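Local coordinates for core protein VP7 (Bluetongue virus, PDB 1BVP) that assembles as homotrimers, 260 capsomers of them laid on an inner VP3 scaffold, to form part of the inner capsid of the virus, at residues A[38-43]-A[85-90]; A[126-131]-A[179-184]; A[206-211]-A[239-244]; A[267-272]-A[315-320]. All blocks are in the same frame, centred on the assembly; numbering follows the deposited sequence.

From the N terminus, contact 1 (38-43 with 85-90) closes first, bringing the loop before helix 90-94 back to helix 27-44. The chain then enters the beta domain. There contact 2 (126-131 with 179-184) joins an interstrand loop to the segment leading into strand 183-195, and contact 3 (206-211 with 239-244) brings two sheets face to face. Strand 241-252 leads back toward the helical part, where contact 4 (267-272 with 315-320) pairs helices 263-271 and 304-323. The four loops follow in series; none encloses or crosses another. Contacts 1 and 4 have centres about 23 Å apart, contacts 2 and 3 about 24 Å, whereas the centres of contacts 1 and 3 are about 72 Å apart.

Contact 1 (A[38-43]-A[85-90]); sequences NRYNGL and TQHMAT
The Tyr40 ring presents its edge to Thr90, whose OG1 lies near the ring plane, 3.7 Å from Tyr40 CE1. Beyond this edge the phenol oxygen reaches the His87 ring obliquely, with Tyr40 OH 4.2 Å from His87 CD2. On the helix side, Leu43 CD1 sits over one face of the Arg39 guanidinium, offset toward its rim. With CG anti to the backbone N (chi1 -176°), the Tyr40 ring extends from the helix to the loop. Tyrosine suits the place: its ring is buried against Thr90, and its hydroxyl reaches polar groups beyond, bonding Asp67 and Arg46. Asp67 also accepts the backbone N-H of His87, so one carboxylate ties both sides together although no hydrogen bond runs directly between them.

The loop is shaped by a type I turn from His87 to Thr90. His87 O is gripped twice, by Thr90 N at 3.1 Å and by Thr90 OG1 at 2.7 Å, the hydroxyl approaching in the carbonyl plane. Threonine thus both closes the turn and packs against the tyrosine. At the outer margin the small side chain of Ala89 suits a close approach of the two backbones, its CB 3.9 Å from Leu43 O. The contact lies in the helical part of VP7: helix 55-73 backs Tyr40 through Met64 and Thr90 through Ser71, while Val93 of helix 90-94 packs against Arg39 and Leu43.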
loop_
_atom_site.group_PDB
_atom_site.type_symbol
_atom_site.label_atom_id
_atom_site.label_comp_id
_atom_site.label_asym_id
_atom_site.label_seq_id
_atom_site.Cartn_x
_atom_site.Cartn_y
_atom_site.Cartn_z
ATOM N N ASN A 38 0.561 16.279 -35.781
ATOM C CA ASN A 38 0.522 16.352 -37.221
ATOM C C ASN A 38 -0.258 15.114 -37.752
ATOM O O ASN A 38 -1.226 15.282 -38.495
ATOM C CB ASN A 38 1.960 16.499 -37.781
ATOM C CG ASN A 38 2.010 16.548 -39.329
ATOM O OD1 ASN A 38 1.795 17.600 -39.908
ATOM N ND2 ASN A 38 2.325 15.415 -39.988
ATOM N N ARG A 39 0.095 13.887 -37.341
ATOM C CA ARG A 39 -0.639 12.702 -37.826
ATOM C C ARG A 39 -2.117 12.811 -37.482
ATOM O O ARG A 39 -2.992 12.604 -38.316
ATOM C CB ARG A 39 -0.112 11.426 -37.204
ATOM C CG ARG A 39 0.855 10.677 -38.052
ATOM C CD ARG A 39 0.252 10.282 -39.377
ATOM N NE ARG A 39 -0.240 8.910 -39.399
ATOM C CZ ARG A 39 -0.562 8.260 -40.515
ATOM N NH1 ARG A 39 -0.450 8.865 -41.687
ATOM N NH2 ARG A 39 -0.970 6.996 -40.466
ATOM N N TYR A 40 -2.376 13.189 -36.241
ATOM C CA TYR A 40 -3.715 13.324 -35.753
ATOM C C TYR A 40 -4.544 14.295 -36.582
ATOM O O TYR A 40 -5.587 13.921 -37.103
ATOM C CB TYR A 40 -3.678 13.751 -34.297
ATOM C CG TYR A 40 -5.047 13.817 -33.675
ATOM C CD1 TYR A 40 -5.750 12.640 -33.360
ATOM C CD2 TYR A 40 -5.671 15.048 -33.456
ATOM C CE1 TYR A 40 -7.047 12.705 -32.854
ATOM C CE2 TYR A 40 -6.957 15.122 -32.947
ATOM C CZ TYR A 40 -7.636 13.955 -32.652
ATOM O OH TYR A 40 -8.906 14.043 -32.160
ATOM N N ASN A 41 -4.099 15.543 -36.704
ATOM C CA ASN A 41 -4.833 16.537 -37.487
ATOM C C ASN A 41 -5.034 16.076 -38.946
ATOM O O ASN A 41 -6.104 16.263 -39.539
ATOM C CB ASN A 41 -4.127 17.881 -37.418
ATOM C CG ASN A 41 -4.332 18.570 -36.083
ATOM O OD1 ASN A 41 -3.609 19.488 -35.733
ATOM N ND2 ASN A 41 -5.346 18.142 -35.337
ATOM N N GLY A 42 -4.059 15.356 -39.481
ATOM C CA GLY A 42 -4.192 14.886 -40.840
ATOM C C GLY A 42 -5.263 13.847 -41.099
ATOM O O GLY A 42 -5.998 13.962 -42.073
ATOM N N LEU A 43 -5.317 12.810 -40.270
ATOM C CA LEU A 43 -6.297 11.734 -40.434
ATOM C C LEU A 43 -7.680 12.057 -39.875
ATOM O O LEU A 43 -8.665 11.394 -40.192
ATOM C CB LEU A 43 -5.793 10.469 -39.743
ATOM C CG LEU A 43 -4.587 9.721 -40.295
ATOM C CD1 LEU A 43 -4.372 8.491 -39.446
ATOM C CD2 LEU A 43 -4.856 9.301 -41.716
ATOM N N THR A 85 -17.175 14.536 -30.591
ATOM C CA THR A 85 -17.555 13.364 -31.359
ATOM C C THR A 85 -16.307 12.516 -31.511
ATOM O O THR A 85 -15.285 12.988 -31.980
ATOM C CB THR A 85 -18.115 13.759 -32.715
ATOM O OG1 THR A 85 -19.137 14.747 -32.506
ATOM C CG2 THR A 85 -18.728 12.544 -33.417
ATOM N N GLN A 86 -16.365 11.284 -31.053
ATOM C CA GLN A 86 -15.214 10.413 -31.135
ATOM C C GLN A 86 -14.833 10.092 -32.578
ATOM O O GLN A 86 -15.686 9.737 -33.384
ATOM C CB GLN A 86 -15.484 9.138 -30.323
ATOM C CG GLN A 86 -14.492 7.996 -30.508
ATOM C CD GLN A 86 -14.785 6.813 -29.600
ATOM O OE1 GLN A 86 -15.871 6.716 -29.025
ATOM N NE2 GLN A 86 -13.826 5.913 -29.465
ATOM N N HIS A 87 -13.533 10.170 -32.867
ATOM C CA HIS A 87 -12.981 9.883 -34.186
ATOM C C HIS A 87 -12.315 8.570 -34.184
ATOM O O HIS A 87 -11.189 8.460 -33.738
ATOM C CB HIS A 87 -11.967 10.939 -34.592
ATOM C CG HIS A 87 -12.562 12.299 -34.671
ATOM N ND1 HIS A 87 -13.232 12.743 -35.792
ATOM C CD2 HIS A 87 -12.755 13.242 -33.714
ATOM C CE1 HIS A 87 -13.831 13.893 -35.517
ATOM N NE2 HIS A 87 -13.556 14.217 -34.264
ATOM N N MET A 88 -12.986 7.602 -34.785
ATOM C CA MET A 88 -12.503 6.233 -34.870
ATOM C C MET A 88 -11.177 6.080 -35.622
ATOM O O MET A 88 -10.427 5.118 -35.387
ATOM C CB MET A 88 -13.588 5.369 -35.507
ATOM C CG MET A 88 -14.963 5.576 -34.873
ATOM S SD MET A 88 -14.949 5.111 -33.131
ATOM C CE MET A 88 -14.405 3.304 -33.236
ATOM N N ALA A 89 -10.872 7.028 -36.508
ATOM C CA ALA A 89 -9.613 6.979 -37.260
ATOM C C ALA A 89 -8.370 7.108 -36.365
ATOM O O ALA A 89 -7.248 6.848 -36.828
ATOM C CB ALA A 89 -9.590 8.077 -38.295
ATOM N N THR A 90 -8.562 7.528 -35.107
ATOM C CA THR A 90 -7.462 7.710 -34.167
ATOM C C THR A 90 -6.612 6.453 -34.016
ATOM O O THR A 90 -5.391 6.527 -33.849
ATOM C CB THR A 90 -7.970 8.190 -32.835
ATOM O OG1 THR A 90 -8.750 9.385 -33.015
ATOM C CG2 THR A 90 -6.833 8.504 -31.921
#

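Contact 2 (A[126-131]-A[179-184]); sequences YGFFLE and NDPMMI
A type I beta turn from Gly127 to Leu130, in the loop between strands 122-123 and 134-136, carries Phe128 to the segment that leads into strand 183-195. The turn is closed by Leu130 N bonding to Gly127 O at 3.0 Å. With its CG anti to the backbone N (chi1 -173°), Phe128 swings its ring out of the turn and over to the opposite segment. There it is met from three directions. The side-chain amide of Asn179 comes over one face, its plane nearly perpendicular to the ring (88°), and Asn179 CG lies 4.1 Å from Phe128 O. Pro181 CG stands at the ring edge, 4.2 Å from Phe128 CE2. Ile184 CD1 approaches the same CE2 to 3.8 Å, its chain running about at right angles to the phenylalanine.

Strand 183-195 belongs to the large antiparallel sheet of the beta-sandwich domain, next to strand 241-252, and a classic bulge sets Met182 and Met183 both against Ile251. Phenylalanine fits here because a broad apolar ring offers faces and edges to several partners between loop and sheet: Val247 touches both Phe128 and Ile184, and Tyr250 meets Phe128 edge-to-face. Within the turn, Phe128 CD1 lies over the centre of the Phe129 ring, 3.6 Å above its plane. The outer side of the loop faces the second subunit, where Tyr126 OH bonds Arg123 and Leu130 O bonds Arg189, both arginines of that neighbouring chain.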
loop_
_atom_site.group_PDB
_atom_site.type_symbol
_atom_site.label_atom_id
_atom_site.label_comp_id
_atom_site.label_asym_id
_atom_site.label_seq_id
_atom_site.Cartn_x
_atom_site.Cartn_y
_atom_site.Cartn_z
ATOM N N TYR A 126 -8.516 -9.869 3.035
ATOM C CA TYR A 126 -9.442 -10.130 4.112
ATOM C C TYR A 126 -9.180 -11.372 4.932
ATOM O O TYR A 126 -8.258 -12.134 4.637
ATOM C CB TYR A 126 -10.833 -10.159 3.551
ATOM C CG TYR A 126 -11.100 -8.998 2.644
ATOM C CD1 TYR A 126 -10.879 -7.659 3.065
ATOM C CD2 TYR A 126 -11.605 -9.231 1.359
ATOM C CE1 TYR A 126 -11.178 -6.570 2.196
ATOM C CE2 TYR A 126 -11.909 -8.173 0.481
ATOM C CZ TYR A 126 -11.702 -6.854 0.891
ATOM O OH TYR A 126 -12.057 -5.889 -0.037
ATOM N N GLY A 127 -9.986 -11.545 5.981
ATOM C CA GLY A 127 -9.837 -12.680 6.866
ATOM C C GLY A 127 -10.070 -13.981 6.127
ATOM O O GLY A 127 -10.961 -14.078 5.256
ATOM N N PHE A 128 -9.282 -14.991 6.484
ATOM C CA PHE A 128 -9.402 -16.284 5.842
ATOM C C PHE A 128 -10.822 -16.846 5.901
ATOM O O PHE A 128 -11.261 -17.543 4.993
ATOM C CB PHE A 128 -8.412 -17.259 6.455
ATOM C CG PHE A 128 -8.353 -18.564 5.728
ATOM C CD1 PHE A 128 -9.217 -19.601 6.054
ATOM C CD2 PHE A 128 -7.443 -18.763 4.716
ATOM C CE1 PHE A 128 -9.169 -20.807 5.384
ATOM C CE2 PHE A 128 -7.390 -19.977 4.037
ATOM C CZ PHE A 128 -8.254 -20.997 4.378
ATOM N N PHE A 129 -11.544 -16.534 6.974
ATOM C CA PHE A 129 -12.917 -17.019 7.168
ATOM C C PHE A 129 -13.971 -15.961 7.022
ATOM O O PHE A 129 -15.030 -16.064 7.616
ATOM C CB PHE A 129 -13.087 -17.644 8.547
ATOM C CG PHE A 129 -12.226 -18.832 8.777
ATOM C CD1 PHE A 129 -12.573 -20.072 8.226
ATOM C CD2 PHE A 129 -11.043 -18.713 9.513
ATOM C CE1 PHE A 129 -11.733 -21.201 8.401
ATOM C CE2 PHE A 129 -10.211 -19.810 9.699
ATOM C CZ PHE A 129 -10.554 -21.066 9.135
ATOM N N LEU A 130 -13.703 -14.947 6.223
ATOM C CA LEU A 130 -14.674 -13.901 6.027
ATOM C C LEU A 130 -16.008 -14.427 5.502
ATOM O O LEU A 130 -17.070 -13.944 5.882
ATOM C CB LEU A 130 -14.126 -12.875 5.049
ATOM C CG LEU A 130 -15.063 -11.685 4.810
ATOM C CD1 LEU A 130 -14.800 -10.598 5.850
ATOM C CD2 LEU A 130 -14.871 -11.150 3.399
ATOM N N GLU A 131 -15.980 -15.446 4.658
ATOM C CA GLU A 131 -17.242 -15.899 4.109
ATOM C C GLU A 131 -17.838 -17.107 4.783
ATOM O O GLU A 131 -18.067 -18.129 4.152
ATOM C CB GLU A 131 -17.120 -16.105 2.610
ATOM C CG GLU A 131 -16.625 -14.865 1.898
ATOM C CD GLU A 131 -16.688 -14.970 0.389
ATOM O OE1 GLU A 131 -16.455 -16.083 -0.148
ATOM O OE2 GLU A 131 -16.977 -13.923 -0.245
ATOM N N ASN A 179 -11.326 -20.624 -0.348
ATOM C CA ASN A 179 -10.208 -19.904 -0.976
ATOM C C ASN A 179 -9.398 -20.945 -1.743
ATOM O O ASN A 179 -9.890 -22.067 -2.015
ATOM C CB ASN A 179 -9.334 -19.214 0.073
ATOM C CG ASN A 179 -10.163 -18.389 1.092
ATOM O OD1 ASN A 179 -9.841 -18.344 2.290
ATOM N ND2 ASN A 179 -11.241 -17.755 0.619
ATOM N N ASP A 180 -8.177 -20.615 -2.118
ATOM C CA ASP A 180 -7.413 -21.612 -2.854
ATOM C C ASP A 180 -6.014 -21.196 -2.481
ATOM O O ASP A 180 -5.216 -20.766 -3.313
ATOM C CB ASP A 180 -7.750 -21.467 -4.356
ATOM C CG ASP A 180 -6.938 -22.392 -5.261
ATOM O OD1 ASP A 180 -6.263 -23.342 -4.775
ATOM O OD2 ASP A 180 -6.965 -22.129 -6.492
ATOM N N PRO A 181 -5.711 -21.299 -1.187
ATOM C CA PRO A 181 -4.417 -20.915 -0.654
ATOM C C PRO A 181 -3.245 -21.732 -1.113
ATOM O O PRO A 181 -3.395 -22.868 -1.521
ATOM C CB PRO A 181 -4.638 -21.017 0.851
ATOM C CG PRO A 181 -5.492 -22.174 0.964
ATOM C CD PRO A 181 -6.509 -21.961 -0.142
ATOM N N MET A 182 -2.091 -21.083 -1.117
ATOM C CA MET A 182 -0.834 -21.693 -1.480
ATOM C C MET A 182 -0.088 -21.858 -0.173
ATOM O O MET A 182 0.711 -22.783 -0.009
ATOM C CB MET A 182 -0.058 -20.769 -2.408
ATOM C CG MET A 182 -0.556 -20.784 -3.840
ATOM S SD MET A 182 0.376 -19.709 -4.925
ATOM C CE MET A 182 2.010 -20.491 -5.003
ATOM N N MET A 183 -0.324 -20.932 0.748
ATOM C CA MET A 183 0.309 -21.009 2.042
ATOM C C MET A 183 -0.585 -20.267 3.034
ATOM O O MET A 183 -1.261 -19.315 2.652
ATOM C CB MET A 183 1.702 -20.418 1.993
ATOM C CG MET A 183 2.621 -21.000 3.015
ATOM S SD MET A 183 3.138 -22.638 2.540
ATOM C CE MET A 183 4.680 -22.662 3.311
ATOM N N ILE A 184 -0.671 -20.780 4.264
ATOM C CA ILE A 184 -1.503 -20.198 5.313
ATOM C C ILE A 184 -0.569 -19.975 6.468
ATOM O O ILE A 184 0.201 -20.869 6.814
ATOM C CB ILE A 184 -2.642 -21.163 5.733
ATOM C CG1 ILE A 184 -3.378 -21.630 4.482
ATOM C CG2 ILE A 184 -3.639 -20.462 6.660
ATOM C CD1 ILE A 184 -4.557 -22.454 4.741
#

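Contact 3 (A[206-211]-A[239-244]); sequences AGVTVS and QNAMVQ
Val208 meets its two partners with different branches, and the torsion about its CA-CB bond decides which goes where. With chi1 at -172°, CG1 is anti to the backbone N and CG2 is anti to the carbonyl carbon, spreading the methyls along the opposing strand. CG1 reaches Val243 CG1 at 3.7 Å, while CG2 touches Ala241 CB at 4.0 Å. Val243 answers with chi1 of -54°, which sets its own CG1 anti to the carbonyl carbon and across toward Val208, the two side chains meeting obliquely.

The choice of residues follows from the spacing. Ala241 has only a CB to offer, and its CA is 7.7 Å from that of Val208, so a single methyl and a valine branch bridge the separation; two positions on, the larger Val243 reaches out to the other branch. All three are buried and apolar, and no hydrogen bond links the segments. Side chains alternate along both segments: Ala241 and Val243 point toward the other segment while Met242 points away, and its side chain packs on Ile191 and Phe194 of strand 183-195. Likewise Val208, which just precedes strand 209-212, and Val210 point inward and the partly exposed Thr209 outward. Ahead of Val208, Gly207 takes a positive phi of 131°, at backbone angles well suited to a residue without a side chain.

Strand 209-212 pairs by its backbone with strand 231-234, whereas strand 241-252 bonds to strands 158-163 and 183-195. The two segments therefore belong to different antiparallel sheets packed face to face through small aliphatic side chains, the arrangement of the beta sandwich in the jelly-roll domain of VP7.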
loop_
_atom_site.group_PDB
_atom_site.type_symbol
_atom_site.label_atom_id
_atom_site.label_comp_id
_atom_site.label_asym_id
_atom_site.label_seq_id
_atom_site.Cartn_x
_atom_site.Cartn_y
_atom_site.Cartn_z
ATOM N N ALA A 206 -0.634 -26.014 30.931
ATOM C CA ALA A 206 0.440 -26.067 29.939
ATOM C C ALA A 206 0.637 -27.541 29.583
ATOM O O ALA A 206 0.378 -28.420 30.400
ATOM C CB ALA A 206 1.731 -25.484 30.509
ATOM N N GLY A 207 1.054 -27.829 28.361
ATOM C CA GLY A 207 1.271 -29.222 28.013
ATOM C C GLY A 207 0.604 -29.588 26.717
ATOM O O GLY A 207 0.925 -30.622 26.126
ATOM N N VAL A 208 -0.346 -28.755 26.296
ATOM C CA VAL A 208 -1.063 -28.960 25.040
ATOM C C VAL A 208 -0.074 -28.752 23.909
ATOM O O VAL A 208 0.829 -27.902 24.009
ATOM C CB VAL A 208 -2.179 -27.929 24.860
ATOM C CG1 VAL A 208 -3.026 -28.294 23.655
ATOM C CG2 VAL A 208 -3.033 -27.873 26.096
ATOM N N THR A 209 -0.224 -29.528 22.845
ATOM C CA THR A 209 0.662 -29.394 21.702
ATOM C C THR A 209 -0.090 -29.328 20.382
ATOM O O THR A 209 -1.206 -29.840 20.255
ATOM C CB THR A 209 1.699 -30.551 21.597
ATOM O OG1 THR A 209 1.037 -31.791 21.295
ATOM C CG2 THR A 209 2.501 -30.665 22.868
ATOM N N VAL A 210 0.530 -28.633 19.429
ATOM C CA VAL A 210 0.025 -28.490 18.061
ATOM C C VAL A 210 1.208 -28.931 17.192
ATOM O O VAL A 210 2.367 -28.610 17.485
ATOM C CB VAL A 210 -0.367 -27.023 17.722
ATOM C CG1 VAL A 210 -0.846 -26.946 16.284
ATOM C CG2 VAL A 210 -1.482 -26.545 18.642
ATOM N N SER A 211 0.946 -29.777 16.213
ATOM C CA SER A 211 2.021 -30.232 15.358
ATOM C C SER A 211 1.537 -30.144 13.914
ATOM O O SER A 211 0.324 -30.303 13.629
ATOM C CB SER A 211 2.444 -31.658 15.720
ATOM O OG SER A 211 1.500 -32.603 15.236
ATOM N N GLN A 239 -7.301 -32.309 32.194
ATOM C CA GLN A 239 -8.402 -31.354 32.275
ATOM C C GLN A 239 -8.770 -30.916 30.873
ATOM O O GLN A 239 -7.992 -31.125 29.938
ATOM C CB GLN A 239 -7.941 -30.106 33.002
ATOM C CG GLN A 239 -7.836 -30.195 34.487
ATOM C CD GLN A 239 -7.741 -28.806 35.070
ATOM O OE1 GLN A 239 -8.637 -27.977 34.868
ATOM N NE2 GLN A 239 -6.638 -28.516 35.732
ATOM N N ASN A 240 -9.922 -30.265 30.726
ATOM C CA ASN A 240 -10.314 -29.754 29.411
ATOM C C ASN A 240 -9.345 -28.630 29.018
ATOM O O ASN A 240 -8.808 -27.898 29.883
ATOM C CB ASN A 240 -11.714 -29.159 29.413
ATOM C CG ASN A 240 -12.715 -30.052 30.028
ATOM O OD1 ASN A 240 -13.052 -29.875 31.186
ATOM N ND2 ASN A 240 -13.198 -31.025 29.279
ATOM N N ALA A 241 -9.155 -28.486 27.709
ATOM C CA ALA A 241 -8.272 -27.471 27.162
ATOM C C ALA A 241 -8.890 -26.796 25.950
ATOM O O ALA A 241 -9.781 -27.354 25.288
ATOM C CB ALA A 241 -6.937 -28.096 26.775
ATOM N N MET A 242 -8.464 -25.558 25.708
ATOM C CA MET A 242 -8.897 -24.801 24.532
ATOM C C MET A 242 -7.705 -24.115 23.869
ATOM O O MET A 242 -6.825 -23.573 24.567
ATOM C CB MET A 242 -9.937 -23.762 24.892
ATOM C CG MET A 242 -11.289 -24.330 24.894
ATOM S SD MET A 242 -12.531 -23.084 24.984
ATOM C CE MET A 242 -13.046 -23.045 23.210
ATOM N N VAL A 243 -7.600 -24.217 22.546
ATOM C CA VAL A 243 -6.514 -23.505 21.867
ATOM C C VAL A 243 -7.111 -22.644 20.781
ATOM O O VAL A 243 -8.189 -23.001 20.249
ATOM C CB VAL A 243 -5.451 -24.456 21.221
ATOM C CG1 VAL A 243 -4.926 -25.430 22.240
ATOM C CG2 VAL A 243 -6.020 -25.186 20.037
ATOM N N GLN A 244 -6.530 -21.453 20.557
ATOM C CA GLN A 244 -6.989 -20.636 19.414
ATOM C C GLN A 244 -5.934 -20.713 18.342
ATOM O O GLN A 244 -4.736 -20.849 18.635
ATOM C CB GLN A 244 -7.289 -19.189 19.728
ATOM C CG GLN A 244 -6.145 -18.269 19.723
ATOM C CD GLN A 244 -6.606 -16.841 19.937
ATOM O OE1 GLN A 244 -7.801 -16.591 19.956
ATOM N NE2 GLN A 244 -5.667 -15.898 20.102
#

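Contact 4 (A[267-272]-A[315-320]); sequences IFNVYS and TLADVY
Asp318 of helix 304-323 carries this helix-helix contact toward Asn269 of helix 263-271, in the helical domain of VP7. Its CB leaves the flank of the helix, and a chi1 of -69°, with CG anti to the carbonyl carbon, bends the side chain toward the neighbouring helix. At the tip the two carboxylate oxygens have different neighbours. OD1 comes beside the amide end of Asn269, 4.2 Å from Asn269 CG, with amide and carboxylate planes 31° apart. OD2 forms a salt bridge with Arg111 of the second subunit. Aspartate therefore fits this buried place, where the neighbouring arginine would be expected to stabilise its charge, and the bridge links the helix pair to the trimer interface.

Asn269 is short and polar, with CG anti to its backbone N, and its amide also packs on Ala317, whose CB lies 4.3 Å from Asn269 CG. A bare methyl at Ala317 is consistent with the close approach of the amide to the helix. Trp278 of helix 276-286 also touches Ala317. Near the end of helix 263-271, Ser272 OG donates a 2.9 Å hydrogen bond to Phe268 O, the hydroxyl oxygen lying 31° out of the carbonyl plane.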
loop_
_atom_site.group_PDB
_atom_site.type_symbol
_atom_site.label_atom_id
_atom_site.label_comp_id
_atom_site.label_asym_id
_atom_site.label_seq_id
_atom_site.Cartn_x
_atom_site.Cartn_y
_atom_site.Cartn_z
ATOM N N ILE A 267 -6.588 4.187 -9.184
ATOM C CA ILE A 267 -8.017 3.986 -9.022
ATOM C C ILE A 267 -8.619 5.197 -8.308
ATOM O O ILE A 267 -9.640 5.742 -8.737
ATOM C CB ILE A 267 -8.300 2.707 -8.210
ATOM C CG1 ILE A 267 -8.074 1.498 -9.111
ATOM C CG2 ILE A 267 -9.772 2.699 -7.749
ATOM C CD1 ILE A 267 -7.955 0.223 -8.420
ATOM N N PHE A 268 -7.978 5.640 -7.233
ATOM C CA PHE A 268 -8.472 6.809 -6.499
ATOM C C PHE A 268 -8.586 8.050 -7.392
ATOM O O PHE A 268 -9.541 8.817 -7.294
ATOM C CB PHE A 268 -7.567 7.136 -5.308
ATOM C CG PHE A 268 -7.965 8.393 -4.593
ATOM C CD1 PHE A 268 -9.148 8.456 -3.869
ATOM C CD2 PHE A 268 -7.182 9.545 -4.680
ATOM C CE1 PHE A 268 -9.544 9.653 -3.244
ATOM C CE2 PHE A 268 -7.569 10.741 -4.064
ATOM C CZ PHE A 268 -8.758 10.791 -3.344
ATOM N N ASN A 269 -7.555 8.273 -8.197
ATOM C CA ASN A 269 -7.517 9.396 -9.107
ATOM C C ASN A 269 -8.683 9.347 -10.092
ATOM O O ASN A 269 -9.328 10.355 -10.323
ATOM C CB ASN A 269 -6.190 9.402 -9.864
ATOM C CG ASN A 269 -5.979 10.690 -10.666
ATOM O OD1 ASN A 269 -5.506 10.657 -11.807
ATOM N ND2 ASN A 269 -6.351 11.825 -10.077
ATOM N N VAL A 270 -8.930 8.183 -10.689
ATOM C CA VAL A 270 -10.030 7.983 -11.650
ATOM C C VAL A 270 -11.409 8.253 -11.042
ATOM O O VAL A 270 -12.263 8.860 -11.674
ATOM C CB VAL A 270 -10.064 6.521 -12.151
ATOM C CG1 VAL A 270 -11.342 6.252 -12.910
ATOM C CG2 VAL A 270 -8.812 6.188 -12.964
ATOM N N TYR A 271 -11.642 7.776 -9.822
ATOM C CA TYR A 271 -12.948 7.956 -9.196
ATOM C C TYR A 271 -13.170 9.255 -8.462
ATOM O O TYR A 271 -14.244 9.480 -7.932
ATOM C CB TYR A 271 -13.314 6.752 -8.338
ATOM C CG TYR A 271 -13.578 5.493 -9.145
ATOM C CD1 TYR A 271 -14.779 5.315 -9.817
ATOM C CD2 TYR A 271 -12.610 4.491 -9.268
ATOM C CE1 TYR A 271 -15.024 4.171 -10.609
ATOM C CE2 TYR A 271 -12.846 3.339 -10.059
ATOM C CZ TYR A 271 -14.055 3.200 -10.718
ATOM O OH TYR A 271 -14.300 2.076 -11.482
ATOM N N SER A 272 -12.170 10.123 -8.431
ATOM C CA SER A 272 -12.356 11.423 -7.801
ATOM C C SER A 272 -13.351 12.208 -8.634
ATOM O O SER A 272 -13.511 12.015 -9.863
ATOM C CB SER A 272 -11.063 12.190 -7.703
ATOM O OG SER A 272 -10.262 11.554 -6.754
ATOM N N THR A 315 -4.381 8.883 -16.239
ATOM C CA THR A 315 -3.579 9.847 -16.964
ATOM C C THR A 315 -4.504 10.897 -17.607
ATOM O O THR A 315 -4.254 12.105 -17.494
ATOM C CB THR A 315 -2.752 9.152 -18.040
ATOM O OG1 THR A 315 -1.970 8.133 -17.422
ATOM C CG2 THR A 315 -1.796 10.136 -18.721
ATOM N N LEU A 316 -5.585 10.462 -18.252
ATOM C CA LEU A 316 -6.505 11.426 -18.855
ATOM C C LEU A 316 -7.042 12.401 -17.805
ATOM O O LEU A 316 -7.264 13.586 -18.109
ATOM C CB LEU A 316 -7.655 10.731 -19.565
ATOM C CG LEU A 316 -8.654 11.613 -20.321
ATOM C CD1 LEU A 316 -7.985 12.200 -21.544
ATOM C CD2 LEU A 316 -9.856 10.763 -20.779
ATOM N N ALA A 317 -7.189 11.941 -16.562
ATOM C CA ALA A 317 -7.681 12.824 -15.491
ATOM C C ALA A 317 -6.649 13.890 -15.224
ATOM O O ALA A 317 -6.994 15.051 -14.963
ATOM C CB ALA A 317 -7.959 12.070 -14.247
ATOM N N ASP A 318 -5.377 13.506 -15.266
ATOM C CA ASP A 318 -4.322 14.494 -15.053
ATOM C C ASP A 318 -4.322 15.517 -16.185
ATOM O O ASP A 318 -4.178 16.713 -15.936
ATOM C CB ASP A 318 -2.970 13.838 -14.987
ATOM C CG ASP A 318 -2.790 13.001 -13.753
ATOM O OD1 ASP A 318 -3.394 13.310 -12.697
ATOM O OD2 ASP A 318 -1.981 12.064 -13.847
ATOM N N VAL A 319 -4.494 15.051 -17.425
ATOM C CA VAL A 319 -4.552 15.959 -18.565
ATOM C C VAL A 319 -5.724 16.916 -18.364
ATOM O O VAL A 319 -5.575 18.125 -18.531
ATOM C CB VAL A 319 -4.735 15.213 -19.904
ATOM C CG1 VAL A 319 -5.032 16.216 -21.020
ATOM C CG2 VAL A 319 -3.478 14.432 -20.236
ATOM N N TYR A 320 -6.868 16.374 -17.943
ATOM C CA TYR A 320 -8.061 17.181 -17.707
ATOM C C TYR A 320 -7.729 18.279 -16.726
ATOM O O TYR A 320 -8.126 19.450 -16.871
ATOM C CB TYR A 320 -9.162 16.320 -17.101
ATOM C CG TYR A 320 -10.478 17.052 -16.907
ATOM C CD1 TYR A 320 -11.441 17.087 -17.932
ATOM C CD2 TYR A 320 -10.774 17.712 -15.699
ATOM C CE1 TYR A 320 -12.682 17.762 -17.762
ATOM C CE2 TYR A 320 -12.005 18.395 -15.522
ATOM C CZ TYR A 320 -12.946 18.410 -16.557
ATOM O OH TYR A 320 -14.152 19.062 -16.396
#